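Local coordinates for protein arginase (Thermus thermophilus, PDB 2EF4) that probably catalyses the hydrolysis of L-arginine to L-ornithine and urea at a site holding two manganese ions per subunit, at residues S102-A107 with E152-V157; L83-F88 with R108-G113. All blocks are in the same frame, centred on the assembly; numbering follows the deposited sequence.

How the interactions relate
The two contacts illustrate how the end of one helix and the loop after it can make contacts with separate parts of an alpha/beta fold. Segments 102-107 and 108-113 are consecutive in the chain: helix 99-106 packs against 152-157 in interaction 1, and the loop that follows it reaches 83-88 in interaction 2. Their centres lie 11 Å apart, and they touch: Val157 CG2 comes 3.6 Å from Val112 O, and Ala107 CB packs 3.9 Å from Val112 CG2. Interaction 1 is the nearer to the metals, the side chains of Val103 and the manganese ligand His96 being about 7 Å apart. Interaction 2, at the entry to strand 87-93, lies away from the metal site.

Interaction 1: residues S102-A107 with E152-V157; sequences SVAGAA and EVFRAV
In the arginase alpha/beta fold, helices pack around an eight-stranded parallel sheet, and here Val103 and Ala104 of helix 99-106 meet Phe154 and Ala156 at the end of helix 148-154. That second helix belongs to the crossover between the neighbouring parallel strands 113-117 and 162-167. The contact illustrates how small residues let the chain leaving one helix lie close to another helix: no hydrogen bond passes between the segments, and most of the contact is apolar, centred on two alanine methyls.

Ala104 and Ala156 mark the nearest point of the backbones, their CA atoms 5.1 Å apart. Arg155 is the first residue to leave the helical conformation, and after it the chain turns so that the methyl of Ala156 points at helix 99-106. Backbone hydrogen bonds between Leu142 and both Ala156 and Val157 tie this exit to helix 138-142. The CB of Ala104 faces it and lies 3.7 Å from the carbonyl O of Phe154, the last residue of helix 148-154.

The same methyl reaches the Phe154 ring at its edge, near the ring plane, 4.4 Å from CD1. One face of that ring is taken by its own neighbour, Val153, whose CB sits 3.7 Å above the centre, while Ala73 of helix 66-81 also touches Phe154. Val103 adds a looser contact: with CG1 placed opposite the backbone N (chi1 169°), this branch points toward Ala156 CB, 4.4 Å off. The tightest apolar approach is backbone to methyl, Ala156 CB resting 3.7 Å from Ala104 CA.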
loop_
_atom_site.group_PDB
_atom_site.type_symbol
_atom_site.label_atom_id
_atom_site.label_comp_id
_atom_site.label_asym_id
_atom_site.label_seq_id
_atom_site.Cartn_x
_atom_site.Cartn_y
_atom_site.Cartn_z
ATOM N N SER A 102 4.590 34.256 -12.645
ATOM C CA SER A 102 4.536 33.678 -13.989
ATOM C C SER A 102 3.511 34.377 -14.883
ATOM O O SER A 102 3.810 34.713 -16.032
ATOM C CB SER A 102 4.217 32.176 -13.928
ATOM O OG SER A 102 2.904 31.937 -13.440
ATOM N N VAL A 103 2.302 34.586 -14.371
ATOM C CA VAL A 103 1.269 35.247 -15.167
ATOM C C VAL A 103 1.653 36.689 -15.509
ATOM O O VAL A 103 1.559 37.108 -16.665
ATOM C CB VAL A 103 -0.103 35.232 -14.447
ATOM C CG1 VAL A 103 -1.090 36.155 -15.174
ATOM C CG2 VAL A 103 -0.643 33.799 -14.410
ATOM N N ALA A 104 2.103 37.436 -14.510
ATOM C CA ALA A 104 2.506 38.822 -14.714
ATOM C C ALA A 104 3.713 38.916 -15.641
ATOM O O ALA A 104 3.854 39.878 -16.392
ATOM C CB ALA A 104 2.830 39.467 -13.377
ATOM N N GLY A 105 4.584 37.913 -15.587
ATOM C CA GLY A 105 5.769 37.922 -16.429
ATOM C C GLY A 105 5.538 37.430 -17.846
ATOM O O GLY A 105 5.978 38.053 -18.813
ATOM N N ALA A 106 4.846 36.303 -17.972
ATOM C CA ALA A 106 4.567 35.724 -19.282
ATOM C C ALA A 106 3.563 36.549 -20.083
ATOM O O ALA A 106 3.440 36.377 -21.295
ATOM C CB ALA A 106 4.050 34.302 -19.120
ATOM N N ALA A 107 2.840 37.435 -19.404
ATOM C CA ALA A 107 1.851 38.260 -20.085
ATOM C C ALA A 107 2.548 39.338 -20.902
ATOM O O ALA A 107 2.031 39.781 -21.924
ATOM C CB ALA A 107 0.898 38.892 -19.075
ATOM N N GLU A 152 0.892 45.544 -6.218
ATOM C CA GLU A 152 1.713 46.558 -6.866
ATOM C C GLU A 152 2.718 45.926 -7.809
ATOM O O GLU A 152 3.264 46.603 -8.675
ATOM C CB GLU A 152 2.475 47.405 -5.843
ATOM C CG GLU A 152 3.544 46.632 -5.078
ATOM C CD GLU A 152 4.421 47.531 -4.229
ATOM O OE1 GLU A 152 3.906 48.541 -3.706
ATOM O OE2 GLU A 152 5.623 47.227 -4.073
ATOM N N VAL A 153 2.967 44.632 -7.644
ATOM C CA VAL A 153 3.926 43.954 -8.501
ATOM C C VAL A 153 3.309 42.989 -9.497
ATOM O O VAL A 153 3.759 42.897 -10.641
ATOM C CB VAL A 153 4.946 43.112 -7.686
ATOM C CG1 VAL A 153 6.135 42.747 -8.582
ATOM C CG2 VAL A 153 5.396 43.856 -6.434
ATOM N N PHE A 154 2.269 42.281 -9.073
ATOM C CA PHE A 154 1.685 41.243 -9.916
ATOM C C PHE A 154 0.306 41.409 -10.564
ATOM O O PHE A 154 -0.110 40.538 -11.324
ATOM C CB PHE A 154 1.737 39.924 -9.134
ATOM C CG PHE A 154 3.064 39.679 -8.454
ATOM C CD1 PHE A 154 4.220 39.444 -9.203
ATOM C CD2 PHE A 154 3.163 39.712 -7.060
ATOM C CE1 PHE A 154 5.460 39.249 -8.571
ATOM C CE2 PHE A 154 4.401 39.519 -6.415
ATOM C CZ PHE A 154 5.545 39.287 -7.172
ATOM N N ARG A 155 -0.405 42.496 -10.282
ATOM C CA ARG A 155 -1.720 42.716 -10.901
ATOM C C ARG A 155 -1.528 42.692 -12.423
ATOM O O ARG A 155 -0.918 43.599 -12.994
ATOM C CB ARG A 155 -2.272 44.064 -10.448
ATOM C CG ARG A 155 -3.562 44.535 -11.105
ATOM C CD ARG A 155 -4.016 45.785 -10.349
ATOM N NE ARG A 155 -5.208 46.473 -10.851
ATOM C CZ ARG A 155 -6.270 45.893 -11.407
ATOM N NH1 ARG A 155 -7.289 46.649 -11.797
ATOM N NH2 ARG A 155 -6.311 44.579 -11.611
ATOM N N ALA A 156 -2.047 41.662 -13.086
ATOM C CA ALA A 156 -1.840 41.556 -14.522
ATOM C C ALA A 156 -3.055 41.177 -15.342
ATOM O O ALA A 156 -2.992 41.177 -16.574
ATOM C CB ALA A 156 -0.710 40.549 -14.802
ATOM N N VAL A 157 -4.161 40.846 -14.687
ATOM C CA VAL A 157 -5.332 40.443 -15.449
ATOM C C VAL A 157 -6.629 41.031 -14.932
ATOM O O VAL A 157 -6.737 41.419 -13.772
ATOM C CB VAL A 157 -5.473 38.901 -15.482
ATOM C CG1 VAL A 157 -5.865 38.375 -14.107
ATOM C CG2 VAL A 157 -6.513 38.495 -16.511
#

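Interaction 2: residues L83-F88 with R108-G113; sequences LPEGVF and RGRRVG
Leu83 to Glu85 and Arg108 meet although their backbones stay well apart, the nearest CA atoms being Glu85 and Arg108 at 9.0 Å. Segment 83-88 folds through a type II beta turn from Pro84 to Val87, closed by the bond from Val87 N to Pro84 O, with Gly86 at the positive phi such a turn demands. On the other side Arg108, the first residue past the helical conformation, itself has positive phi, and Gly109 also has positive phi, as the chain swings away from the helix direction.

A long side chain spans the gap. Arg108 CG lies opposite the carbonyl carbon (chi1 -61°), and the chain then runs extended to NE, delivering the guanidinium to the carbonyl of Leu83, just ahead of the turn. Its NH2 donates to Leu83 O at 3.2 Å, nearly straight at 160°. The oxygen lies in the guanidinium plane, whereas the nitrogen stands above the plane of the carbonyl. A weak second bond from Arg108 NE to Leu83 O, 3.5 Å long, makes the grip two-pronged, and Leu83 CB packs beside NH2.

Glu85 contributes differently. Its CA lies over one face of the guanidinium, and its side chain slides past Arg108 in the opposite direction, bringing OE2 within 3.7 Å of Arg108 CD. The carboxylate and guanidinium planes are perpendicular. OE2 lies well out of the guanidinium plane, with no N-H pointing at it, so at 4.3 Å from Arg108 NE it offers charge attraction only. Arg110 NH1 is a similarly distant opposite charge, 4.5 Å from Glu85 OE2.

Replacing Arg108 by an alanine would probably leave Leu83 O without both donors and the carboxylate of Glu85 without one of its two nearby positive charges. The arrangement is that of a beta-alpha unit in a parallel sheet, where the loop leaving helix 99-106 meets the entry to strand 87-93.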
loop_
_atom_site.group_PDB
_atom_site.type_symbol
_atom_site.label_atom_id
_atom_site.label_comp_id
_atom_site.label_asym_id
_atom_site.label_seq_id
_atom_site.Cartn_x
_atom_site.Cartn_y
_atom_site.Cartn_z
ATOM N N LEU A 83 12.209 36.869 -21.719
ATOM C CA LEU A 83 12.305 35.869 -22.772
ATOM C C LEU A 83 11.863 36.437 -24.118
ATOM O O LEU A 83 10.902 37.204 -24.193
ATOM C CB LEU A 83 11.441 34.659 -22.429
ATOM C CG LEU A 83 11.946 33.767 -21.297
ATOM C CD1 LEU A 83 10.868 32.769 -20.914
ATOM C CD2 LEU A 83 13.210 33.063 -21.738
ATOM N N PRO A 84 12.563 36.067 -25.204
ATOM C CA PRO A 84 12.204 36.561 -26.536
ATOM C C PRO A 84 10.769 36.169 -26.834
ATOM O O PRO A 84 10.274 35.154 -26.328
ATOM C CB PRO A 84 13.181 35.832 -27.460
ATOM C CG PRO A 84 14.359 35.583 -26.591
ATOM C CD PRO A 84 13.727 35.168 -25.279
ATOM N N GLU A 85 10.084 36.972 -27.633
ATOM C CA GLU A 85 8.721 36.619 -27.979
ATOM C C GLU A 85 8.839 35.363 -28.838
ATOM O O GLU A 85 9.826 35.174 -29.550
ATOM C CB GLU A 85 8.040 37.747 -28.755
ATOM C CG GLU A 85 6.676 38.097 -28.177
ATOM C CD GLU A 85 6.391 39.580 -28.231
ATOM O OE1 GLU A 85 6.132 40.087 -29.346
ATOM O OE2 GLU A 85 6.439 40.238 -27.163
ATOM N N GLY A 86 7.847 34.491 -28.766
ATOM C CA GLY A 86 7.934 33.270 -29.538
ATOM C C GLY A 86 8.428 32.128 -28.669
ATOM O O GLY A 86 8.439 30.968 -29.087
ATOM N N VAL A 87 8.857 32.450 -27.454
ATOM C CA VAL A 87 9.310 31.413 -26.539
ATOM C C VAL A 87 8.158 31.055 -25.608
ATOM O O VAL A 87 7.597 31.917 -24.933
ATOM C CB VAL A 87 10.524 31.861 -25.700
ATOM C CG1 VAL A 87 10.899 30.757 -24.709
ATOM C CG2 VAL A 87 11.702 32.170 -26.624
ATOM N N PHE A 88 7.790 29.780 -25.597
ATOM C CA PHE A 88 6.709 29.315 -24.743
ATOM C C PHE A 88 7.294 28.918 -23.380
ATOM O O PHE A 88 8.078 27.973 -23.283
ATOM C CB PHE A 88 6.022 28.120 -25.391
ATOM C CG PHE A 88 4.787 27.681 -24.676
ATOM C CD1 PHE A 88 3.530 28.046 -25.148
ATOM C CD2 PHE A 88 4.878 26.914 -23.519
ATOM C CE1 PHE A 88 2.381 27.654 -24.479
ATOM C CE2 PHE A 88 3.734 26.516 -22.836
ATOM C CZ PHE A 88 2.481 26.885 -23.317
ATOM N N ARG A 108 3.731 39.742 -20.452
ATOM C CA ARG A 108 4.505 40.768 -21.140
ATOM C C ARG A 108 3.680 42.032 -21.410
ATOM O O ARG A 108 3.705 42.570 -22.518
ATOM C CB ARG A 108 5.034 40.234 -22.473
ATOM C CG ARG A 108 5.959 39.031 -22.400
ATOM C CD ARG A 108 6.443 38.716 -23.816
ATOM N NE ARG A 108 7.457 37.665 -23.898
ATOM C CZ ARG A 108 7.206 36.361 -23.808
ATOM N NH1 ARG A 108 5.964 35.923 -23.626
ATOM N NH2 ARG A 108 8.197 35.484 -23.931
ATOM N N GLY A 109 2.945 42.500 -20.409
ATOM C CA GLY A 109 2.144 43.698 -20.588
ATOM C C GLY A 109 0.911 43.628 -21.484
ATOM O O GLY A 109 0.154 44.596 -21.554
ATOM N N ARG A 110 0.692 42.517 -22.176
ATOM C CA ARG A 110 -0.484 42.410 -23.039
ATOM C C ARG A 110 -1.716 41.973 -22.236
ATOM O O ARG A 110 -1.627 41.701 -21.041
ATOM C CB ARG A 110 -0.243 41.386 -24.156
ATOM C CG ARG A 110 1.015 41.595 -24.991
ATOM C CD ARG A 110 1.093 40.557 -26.117
ATOM N NE ARG A 110 0.905 39.191 -25.626
ATOM C CZ ARG A 110 1.797 38.514 -24.905
ATOM N NH1 ARG A 110 2.962 39.059 -24.585
ATOM N NH2 ARG A 110 1.518 37.292 -24.491
ATOM N N ARG A 111 -2.866 41.921 -22.894
ATOM C CA ARG A 111 -4.088 41.462 -22.249
ATOM C C ARG A 111 -4.116 39.962 -22.540
ATOM O O ARG A 111 -4.128 39.557 -23.703
ATOM C CB ARG A 111 -5.312 42.137 -22.872
ATOM C CG ARG A 111 -6.639 41.769 -22.223
ATOM C CD ARG A 111 -7.827 42.321 -23.013
ATOM N NE ARG A 111 -9.083 41.744 -22.543
ATOM C CZ ARG A 111 -10.243 41.805 -23.192
ATOM N NH1 ARG A 111 -10.335 42.427 -24.363
ATOM N NH2 ARG A 111 -11.317 41.223 -22.669
ATOM N N VAL A 112 -4.104 39.133 -21.499
ATOM C CA VAL A 112 -4.118 37.688 -21.707
ATOM C C VAL A 112 -5.190 36.990 -20.888
ATOM O O VAL A 112 -5.575 37.461 -19.817
ATOM C CB VAL A 112 -2.735 37.045 -21.358
ATOM C CG1 VAL A 112 -1.615 37.785 -22.081
ATOM C CG2 VAL A 112 -2.506 37.051 -19.854
ATOM N N GLY A 113 -5.672 35.862 -21.399
ATOM C CA GLY A 113 -6.682 35.107 -20.684
ATOM C C GLY A 113 -6.033 34.087 -19.760
ATOM O O GLY A 113 -5.026 33.466 -20.114
#